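Local coordinates for protein transcriptional regulator, LacI family (Corynebacterium glutamicum, PDB 3H5T) that acts as an inositol-dependent transcriptional activator that binds a palindromic promoter motif and helps to regulate cell wall biogenesis, at residues D85-D90 and D304-A309; D130-Y135 and D145-R150; E211-A216 and V242-C247; L332-M335 and Y340-P343. All coordinates share one frame; numbering follows the deposited sequence.

Interaction 1 of 4, residues D85-D90 and D304-A309; sequences DMASVD and DGTHMA
Ala87 is at the centre of the direct contact between the segments, which is plain packing. Its CB lies 3.2 Å from OD2 of Asp304, one carboxylate oxygen resting against the methyl. The Thr306 methyl covers the start of the helix next to it, with CG2 3.9 Å from the backbone N of Ala87 and 4.4 Å from CB of Met86. The Thr306 torsion splits the work of its two branches: CG2 sits anti to the carbonyl carbon and does the packing, while OG1 (chi1 65°) takes a weak bond from Ala309 N as N-cap of its own helix.

The polar link is indirect. A water donates to Asp90 OD1 at 2.6 Å and accepts from the backbone N of His307 at 2.7 Å, so a carboxylate of one segment is tied to the first turn of the other. Asp85 caps helix 86-98, its OD2 taking both N and OG of Ser88.

Two helix starts thus face each other across the lobes of a periplasmic-binding-protein fold. Helix 86-98 belongs to the lobe of strand 70-75; helix 307-311 packs on helix 277-289 of the other, and Asn321 of helix 321-336 touches both Ala87 and Asp304.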
# COMPACT_ATOMS: atom_id res chain seq x y z
N ASP A 85 -9.39 0.68 0.23
CA ASP A 85 -8.35 -0.11 0.88
C ASP A 85 -7.41 0.95 1.45
O ASP A 85 -6.63 1.56 0.72
CB ASP A 85 -7.59 -0.98 -0.13
CG ASP A 85 -6.49 -1.80 0.52
OD1 ASP A 85 -6.81 -2.71 1.33
OD2 ASP A 85 -5.30 -1.52 0.25
N MET A 86 -7.50 1.19 2.75
CA MET A 86 -6.69 2.23 3.37
C MET A 86 -5.17 2.19 3.11
O MET A 86 -4.54 3.23 3.01
CB MET A 86 -6.99 2.30 4.87
CG MET A 86 -8.41 2.81 5.19
SD MET A 86 -8.87 4.41 4.41
CE MET A 86 -9.94 3.86 3.08
N ALA A 87 -4.59 1.00 2.98
CA ALA A 87 -3.16 0.91 2.71
C ALA A 87 -2.87 1.55 1.34
O ALA A 87 -1.87 2.26 1.17
CB ALA A 87 -2.71 -0.54 2.72
N SER A 88 -3.75 1.29 0.38
CA SER A 88 -3.60 1.83 -0.96
C SER A 88 -3.87 3.34 -0.98
O SER A 88 -3.27 4.08 -1.77
CB SER A 88 -4.55 1.12 -1.93
OG SER A 88 -4.17 -0.24 -2.09
N VAL A 89 -4.78 3.80 -0.13
CA VAL A 89 -5.08 5.22 -0.09
C VAL A 89 -3.88 5.98 0.51
O VAL A 89 -3.65 7.13 0.19
CB VAL A 89 -6.36 5.52 0.73
CG1 VAL A 89 -6.51 7.03 0.94
CG2 VAL A 89 -7.58 4.97 0.00
N ASP A 90 -3.12 5.32 1.38
CA ASP A 90 -1.96 5.97 1.96
C ASP A 90 -0.87 5.99 0.90
O ASP A 90 -0.10 6.94 0.81
CB ASP A 90 -1.49 5.21 3.21
CG ASP A 90 -2.38 5.46 4.42
OD1 ASP A 90 -2.25 4.72 5.42
OD2 ASP A 90 -3.21 6.40 4.38
N ASP A 304 1.04 -3.92 7.55
CA ASP A 304 0.77 -2.64 6.88
C ASP A 304 0.92 -1.46 7.83
O ASP A 304 1.69 -0.53 7.57
CB ASP A 304 -0.64 -2.59 6.27
CG ASP A 304 -0.66 -3.01 4.82
OD1 ASP A 304 0.44 -3.16 4.24
OD2 ASP A 304 -1.75 -3.20 4.25
N GLY A 305 0.18 -1.50 8.93
CA GLY A 305 0.23 -0.43 9.90
C GLY A 305 -0.69 0.73 9.56
O GLY A 305 -0.34 1.89 9.78
N THR A 306 -1.87 0.43 9.02
CA THR A 306 -2.82 1.47 8.66
C THR A 306 -3.26 2.19 9.92
O THR A 306 -3.12 1.68 11.03
CB THR A 306 -4.08 0.89 7.93
OG1 THR A 306 -4.82 0.04 8.82
CG2 THR A 306 -3.67 0.08 6.70
N HIS A 307 -3.80 3.40 9.74
CA HIS A 307 -4.27 4.23 10.84
C HIS A 307 -5.22 3.46 11.77
O HIS A 307 -5.13 3.59 12.99
CB HIS A 307 -4.96 5.47 10.26
CG HIS A 307 -5.44 6.44 11.30
ND1 HIS A 307 -6.58 6.23 12.04
CD2 HIS A 307 -4.92 7.61 11.73
CE1 HIS A 307 -6.75 7.24 12.88
NE2 HIS A 307 -5.75 8.09 12.71
N MET A 308 -6.12 2.67 11.20
CA MET A 308 -7.06 1.89 11.99
C MET A 308 -6.32 0.80 12.77
O MET A 308 -6.67 0.50 13.91
CB MET A 308 -8.11 1.24 11.09
CG MET A 308 -9.50 1.86 11.15
SD MET A 308 -10.65 1.11 9.95
CE MET A 308 -11.05 -0.47 10.78
N ALA A 309 -5.31 0.19 12.16
CA ALA A 309 -4.56 -0.86 12.85
C ALA A 309 -3.94 -0.29 14.12
O ALA A 309 -4.06 -0.88 15.20
CB ALA A 309 -3.47 -1.43 11.94
O HOH W 1 -4.13 3.91 7.09

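Interaction 2 of 4, residues D130-Y135 and D145-R150; sequences DGVVIY and DAIRAR
Ile147 reaches across from its helix because CG1 stands anti to the carbonyl carbon (chi1 -71°) and the chain then runs on extended (chi2 177°), carrying CD1 out toward the strand. Ile134 adopts nearly the same shape from the other side, with chi1 -66° and an extended second torsion. The two isoleucines therefore approach tip to tip, CD1 of Ile134 lying 3.5 Å from CD1 of Ile147, while CG1 of Ile134 is 3.7 Å from that same methyl.

Val132, two residues back on the same face of the strand, fills in beside them. It also meets Ile147 tip to tip: its CG1 lies 3.8 Å from the same CD1 and 3.9 Å from Ile147 CG2. One helix residue is in this way met by two strand residues, CD1 by both and CG2 by the valine.

Strand 132-135, helix 142-150 and strand 154-157 form a beta-alpha-beta unit, and the next strand joins the same layer: Ala154 touches Val132 and Ile147. All three side chains are buried and aliphatic, so helix and strand meet here by hydrophobic packing alone, with no polar bond between the two segments.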
# COMPACT_ATOMS: atom_id res chain seq x y z
N ASP A 130 1.74 10.06 -19.65
CA ASP A 130 3.14 10.14 -20.06
C ASP A 130 3.97 9.11 -19.30
O ASP A 130 5.12 8.86 -19.64
CB ASP A 130 3.71 11.54 -19.76
CG ASP A 130 2.99 12.66 -20.50
OD1 ASP A 130 2.84 12.57 -21.74
OD2 ASP A 130 2.59 13.64 -19.84
N GLY A 131 3.37 8.52 -18.27
CA GLY A 131 4.07 7.52 -17.48
C GLY A 131 3.11 6.75 -16.60
O GLY A 131 1.97 7.17 -16.40
N VAL A 132 3.55 5.62 -16.08
CA VAL A 132 2.68 4.82 -15.25
C VAL A 132 3.34 4.20 -14.02
O VAL A 132 4.44 3.65 -14.10
CB VAL A 132 2.02 3.68 -16.07
CG1 VAL A 132 3.10 2.79 -16.65
CG2 VAL A 132 1.07 2.87 -15.19
N VAL A 133 2.66 4.29 -12.89
CA VAL A 133 3.14 3.70 -11.65
C VAL A 133 2.39 2.38 -11.56
O VAL A 133 1.16 2.37 -11.42
CB VAL A 133 2.78 4.57 -10.42
CG1 VAL A 133 3.06 3.80 -9.14
CG2 VAL A 133 3.57 5.87 -10.46
N ILE A 134 3.10 1.27 -11.67
CA ILE A 134 2.44 -0.02 -11.60
C ILE A 134 2.33 -0.37 -10.14
O ILE A 134 3.33 -0.48 -9.43
CB ILE A 134 3.21 -1.10 -12.38
CG1 ILE A 134 3.17 -0.77 -13.87
CG2 ILE A 134 2.58 -2.46 -12.13
CD1 ILE A 134 4.00 -1.67 -14.76
N TYR A 135 1.09 -0.54 -9.69
CA TYR A 135 0.86 -0.84 -8.29
C TYR A 135 0.39 -2.24 -7.95
O TYR A 135 -0.74 -2.62 -8.25
CB TYR A 135 -0.14 0.17 -7.71
CG TYR A 135 -0.46 -0.07 -6.26
CD1 TYR A 135 0.55 -0.15 -5.30
CD2 TYR A 135 -1.79 -0.22 -5.85
CE1 TYR A 135 0.24 -0.37 -3.94
CE2 TYR A 135 -2.10 -0.44 -4.50
CZ TYR A 135 -1.09 -0.51 -3.56
OH TYR A 135 -1.40 -0.71 -2.23
N ASP A 145 3.25 -6.50 -19.80
CA ASP A 145 3.75 -6.67 -21.17
C ASP A 145 3.17 -5.60 -22.10
O ASP A 145 3.85 -5.10 -22.99
CB ASP A 145 3.40 -8.06 -21.72
CG ASP A 145 3.91 -9.20 -20.85
OD1 ASP A 145 5.11 -9.20 -20.48
OD2 ASP A 145 3.11 -10.10 -20.52
N ALA A 146 1.90 -5.25 -21.88
CA ALA A 146 1.26 -4.23 -22.70
C ALA A 146 1.96 -2.89 -22.51
O ALA A 146 2.16 -2.15 -23.46
CB ALA A 146 -0.21 -4.12 -22.34
N ILE A 147 2.34 -2.58 -21.27
CA ILE A 147 3.03 -1.32 -20.97
C ILE A 147 4.42 -1.29 -21.62
O ILE A 147 4.87 -0.25 -22.08
CB ILE A 147 3.17 -1.12 -19.44
CG1 ILE A 147 1.80 -0.82 -18.84
CG2 ILE A 147 4.16 -0.02 -19.13
CD1 ILE A 147 1.79 -0.69 -17.34
N ARG A 148 5.08 -2.45 -21.65
CA ARG A 148 6.41 -2.58 -22.24
C ARG A 148 6.34 -2.41 -23.76
O ARG A 148 7.20 -1.78 -24.37
CB ARG A 148 6.99 -3.95 -21.90
CG ARG A 148 8.42 -4.18 -22.36
CD ARG A 148 8.84 -5.62 -22.15
NE ARG A 148 8.67 -6.05 -20.77
CZ ARG A 148 9.40 -5.59 -19.76
NH1 ARG A 148 10.35 -4.70 -19.99
NH2 ARG A 148 9.17 -6.02 -18.53
N ALA A 149 5.30 -2.99 -24.35
CA ALA A 149 5.10 -2.93 -25.79
C ALA A 149 4.80 -1.51 -26.25
O ALA A 149 5.04 -1.17 -27.40
CB ALA A 149 3.96 -3.85 -26.20
N ARG A 150 4.26 -0.69 -25.35
CA ARG A 150 3.95 0.69 -25.68
C ARG A 150 5.18 1.57 -25.38
O ARG A 150 5.25 2.73 -25.79
CB ARG A 150 2.73 1.16 -24.88
CG ARG A 150 2.41 2.65 -25.05
CD ARG A 150 1.16 3.10 -24.29
NE ARG A 150 1.03 4.55 -24.37
CZ ARG A 150 -0.03 5.24 -23.99
NH1 ARG A 150 -1.10 4.62 -23.50
NH2 ARG A 150 -0.05 6.57 -24.12

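Interaction 3 of 4, residues E211-A216 and V242-C247; sequences ERLENA and VPIMEC
Arg212 reaches from its short helix to Glu246 on strand 244-247. At CB the chain sets off with CG anti to the backbone N (chi1 -177°), then stays extended as far as NE. CD is the first atom to come near the partner, 3.7 Å from OE1 of Glu246. NE makes the first bond, to Glu246 OE1 at 2.8 Å and almost straight. The turn at chi4 (73°) brings the edge carrying NE and NH2 to the carboxylate; NH2 gives the second bond, to Glu246 OE2 at 3.1 Å and also nearly straight. NH1 turns elsewhere, to a weak bond with the carbonyl of Ala202.

This is a side-on, two-nitrogen salt bridge. Both acceptors lie in the guanidinium plane and are met on their syn sides, yet the carboxylate is tilted, the two planes standing 31° apart. Glu246 OE2 has a further donor in the backbone N of Leu199, which helps to fix the carboxylate.

Nearer the start of the strand the contact becomes apolar. Leu213 CD2 and Ile244 CD1 are 4.1 Å apart, the side chains crossing at about a right angle, and Val225 of helix 221-235 touches both. At the helix end, Asn215 N and ND2 reach Glu211 O from opposite faces of its plane.

The residues thus divide the contact: a paired, directional charge at one end and aliphatic packing at the other. With Glu246 buried, the arginine probably offsets the cost of placing its negative charge there.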
# COMPACT_ATOMS: atom_id res chain seq x y z
N GLU A 211 0.24 -26.49 -4.06
CA GLU A 211 0.49 -26.16 -5.46
C GLU A 211 0.17 -24.70 -5.77
O GLU A 211 0.96 -24.02 -6.41
CB GLU A 211 -0.32 -27.09 -6.37
CG GLU A 211 0.07 -26.99 -7.84
CD GLU A 211 -0.65 -28.01 -8.71
OE1 GLU A 211 -1.85 -27.82 -9.02
OE2 GLU A 211 -0.01 -29.02 -9.08
N ARG A 212 -1.00 -24.23 -5.33
CA ARG A 212 -1.38 -22.85 -5.59
C ARG A 212 -0.37 -21.90 -4.98
O ARG A 212 -0.01 -20.90 -5.59
CB ARG A 212 -2.77 -22.55 -5.01
CG ARG A 212 -3.23 -21.14 -5.32
CD ARG A 212 -4.69 -20.93 -4.99
NE ARG A 212 -5.08 -19.53 -5.13
CZ ARG A 212 -5.24 -18.90 -6.29
NH1 ARG A 212 -5.04 -19.55 -7.43
NH2 ARG A 212 -5.60 -17.63 -6.31
N LEU A 213 0.10 -22.22 -3.78
CA LEU A 213 1.07 -21.40 -3.07
C LEU A 213 2.41 -21.36 -3.79
O LEU A 213 2.94 -20.30 -4.08
CB LEU A 213 1.27 -21.93 -1.65
CG LEU A 213 2.24 -21.22 -0.72
CD1 LEU A 213 1.85 -19.76 -0.60
CD2 LEU A 213 2.23 -21.89 0.64
N GLU A 214 2.93 -22.55 -4.07
CA GLU A 214 4.21 -22.72 -4.76
C GLU A 214 4.26 -22.04 -6.14
O GLU A 214 5.32 -21.56 -6.55
CB GLU A 214 4.49 -24.22 -4.89
CG GLU A 214 5.76 -24.58 -5.63
CD GLU A 214 6.14 -26.05 -5.44
OE1 GLU A 214 5.28 -26.93 -5.70
OE2 GLU A 214 7.30 -26.31 -5.04
N ASN A 215 3.13 -22.00 -6.84
CA ASN A 215 3.05 -21.40 -8.17
C ASN A 215 2.46 -19.99 -8.14
O ASN A 215 2.27 -19.36 -9.18
CB ASN A 215 2.20 -22.28 -9.09
CG ASN A 215 2.86 -23.60 -9.41
OD1 ASN A 215 3.85 -23.65 -10.12
ND2 ASN A 215 2.30 -24.69 -8.89
N ALA A 216 2.18 -19.50 -6.93
CA ALA A 216 1.62 -18.17 -6.75
C ALA A 216 2.44 -17.10 -7.50
O ALA A 216 3.66 -16.99 -7.32
CB ALA A 216 1.56 -17.83 -5.27
N VAL A 242 -0.16 -26.32 9.30
CA VAL A 242 -0.62 -24.93 9.33
C VAL A 242 -1.56 -24.60 8.17
O VAL A 242 -1.13 -24.39 7.04
CB VAL A 242 0.58 -23.96 9.29
CG1 VAL A 242 0.08 -22.52 9.42
CG2 VAL A 242 1.56 -24.28 10.40
N PRO A 243 -2.87 -24.52 8.46
CA PRO A 243 -3.86 -24.21 7.43
C PRO A 243 -3.69 -22.80 6.85
O PRO A 243 -3.33 -21.86 7.57
CB PRO A 243 -5.18 -24.37 8.18
CG PRO A 243 -4.82 -23.94 9.56
CD PRO A 243 -3.49 -24.61 9.79
N ILE A 244 -3.94 -22.66 5.55
CA ILE A 244 -3.80 -21.39 4.86
C ILE A 244 -5.01 -21.08 3.99
O ILE A 244 -5.27 -21.76 3.01
CB ILE A 244 -2.54 -21.41 3.95
CG1 ILE A 244 -1.29 -21.57 4.82
CG2 ILE A 244 -2.46 -20.13 3.13
CD1 ILE A 244 -0.02 -21.79 4.03
N MET A 245 -5.77 -20.05 4.36
CA MET A 245 -6.94 -19.67 3.57
C MET A 245 -6.76 -18.31 2.90
O MET A 245 -6.00 -17.47 3.37
CB MET A 245 -8.20 -19.68 4.44
CG MET A 245 -8.59 -21.08 4.91
SD MET A 245 -10.36 -21.31 5.09
CE MET A 245 -10.41 -23.05 5.45
N GLU A 246 -7.48 -18.11 1.80
CA GLU A 246 -7.39 -16.87 1.04
C GLU A 246 -8.73 -16.35 0.54
O GLU A 246 -9.71 -17.08 0.47
CB GLU A 246 -6.44 -17.10 -0.15
CG GLU A 246 -6.98 -16.68 -1.52
CD GLU A 246 -6.05 -17.06 -2.67
OE1 GLU A 246 -5.52 -18.19 -2.67
OE2 GLU A 246 -5.85 -16.24 -3.59
N CYS A 247 -8.76 -15.06 0.23
CA CYS A 247 -9.95 -14.44 -0.34
C CYS A 247 -9.45 -13.70 -1.57
O CYS A 247 -8.67 -12.74 -1.48
CB CYS A 247 -10.65 -13.50 0.66
SG CYS A 247 -9.71 -12.17 1.42

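Interaction 4 of 4, residues L332-M335 and Y340-P343; sequences LLKM and YVEP
Val341 faces the helix with both of its methyls, and each goes to a different neighbour. CG1, anti to the carbonyl carbon at chi1 -62°, lies 3.7 Å from CB of Lys334. CG2 turns to the next residue and lies 4.0 Å from CG of Met335. The valine is thus set against the roots of two consecutive helix residues.

Met335 and Val341 cross at about a right angle, so that the methionine chain passes the valine instead of meeting it end-on. It is extended through chi2 and bends only at the sulfur (chi3 83°). Pro167 touches both Met335 and Val341, adding a third member to this apolar patch.

Lys334 contributes its aliphatic part. Its CB sets off toward the loop, and farther out CD passes 3.9 Å from the carbonyl O of Tyr340. The end of the chain then leads away, bending at chi4, and NZ makes a long, weak ion pair with Glu330 on the same helix. The side chain of Tyr340 sets off away from the helix, so this residue takes part through its backbone.

Partly exposed side chains make up most of this surface contact. It is a local helix-loop-strand connection of an alpha/beta fold: the chain leaves helix 321-336, folds back against its last turn and enters strand 344-352, where Pro343 already has a backbone bond with Phe168.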
# COMPACT_ATOMS: atom_id res chain seq x y z
N LEU A 332 9.09 8.02 -11.07
CA LEU A 332 8.46 8.10 -12.38
C LEU A 332 8.78 9.44 -13.06
O LEU A 332 9.27 9.46 -14.19
CB LEU A 332 6.94 7.92 -12.26
CG LEU A 332 6.16 7.92 -13.58
CD1 LEU A 332 6.73 6.88 -14.52
CD2 LEU A 332 4.69 7.64 -13.34
N LEU A 333 8.51 10.54 -12.36
CA LEU A 333 8.79 11.86 -12.90
C LEU A 333 10.25 12.02 -13.32
O LEU A 333 10.52 12.56 -14.39
CB LEU A 333 8.39 12.94 -11.90
CG LEU A 333 6.89 13.01 -11.62
CD1 LEU A 333 6.58 14.19 -10.69
CD2 LEU A 333 6.15 13.15 -12.94
N LYS A 334 11.19 11.57 -12.49
CA LYS A 334 12.60 11.66 -12.85
C LYS A 334 12.89 10.84 -14.10
O LYS A 334 13.76 11.21 -14.90
CB LYS A 334 13.50 11.16 -11.73
CG LYS A 334 13.79 12.16 -10.64
CD LYS A 334 14.68 11.51 -9.59
CE LYS A 334 15.12 12.52 -8.55
NZ LYS A 334 13.96 13.24 -7.97
N MET A 335 12.18 9.72 -14.27
CA MET A 335 12.36 8.86 -15.44
C MET A 335 11.92 9.63 -16.70
O MET A 335 12.64 9.68 -17.69
CB MET A 335 11.50 7.59 -15.34
CG MET A 335 12.09 6.42 -14.56
SD MET A 335 10.92 5.01 -14.50
CE MET A 335 11.27 4.25 -16.05
N TYR A 340 18.33 10.21 -13.52
CA TYR A 340 18.77 8.92 -13.03
C TYR A 340 17.93 8.47 -11.84
O TYR A 340 17.60 9.26 -10.97
CB TYR A 340 20.23 8.97 -12.57
CG TYR A 340 20.66 7.69 -11.89
CD1 TYR A 340 21.11 6.60 -12.63
CD2 TYR A 340 20.52 7.53 -10.50
CE1 TYR A 340 21.39 5.38 -12.02
CE2 TYR A 340 20.80 6.31 -9.88
CZ TYR A 340 21.24 5.24 -10.65
OH TYR A 340 21.52 4.03 -10.06
N VAL A 341 17.59 7.18 -11.82
CA VAL A 341 16.82 6.60 -10.74
C VAL A 341 17.47 5.25 -10.40
O VAL A 341 18.08 4.61 -11.25
CB VAL A 341 15.31 6.35 -11.13
CG1 VAL A 341 14.63 7.67 -11.44
CG2 VAL A 341 15.21 5.40 -12.32
N GLU A 342 17.35 4.83 -9.15
CA GLU A 342 17.93 3.56 -8.75
C GLU A 342 17.02 2.45 -9.28
O GLU A 342 15.79 2.56 -9.22
CB GLU A 342 18.07 3.53 -7.23
CG GLU A 342 19.12 4.53 -6.72
CD GLU A 342 19.28 4.54 -5.21
OE1 GLU A 342 18.72 5.45 -4.55
OE2 GLU A 342 19.96 3.64 -4.67
N PRO A 343 17.60 1.38 -9.83
CA PRO A 343 16.76 0.30 -10.34
C PRO A 343 15.95 -0.39 -9.25
O PRO A 343 14.81 -0.80 -9.49
CB PRO A 343 17.76 -0.64 -11.02
CG PRO A 343 18.90 0.27 -11.39
CD PRO A 343 19.02 1.15 -10.17

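Overall arrangement
Interactions 2 and 4 belong to the lobe built on the seven-stranded sheet, their centres 14 Å apart. They touch through Leu332, whose CD2 lies 3.6 Å from CG2 of Val133; helices of interactions 2 and 4 thus cover strand 132-135 from opposite sides. Interaction 3 sits on the other sheet, about 35 Å from interaction 4 between centres, and makes no contact with any of the rest. Interaction 1 bridges the two lobes and touches interaction 2 through a probable hydrogen bond, Ser88 OG to Tyr135 OH at 2.8 Å. Members of this family bind their effector between such lobes, so interaction 1 probably lies near that cleft.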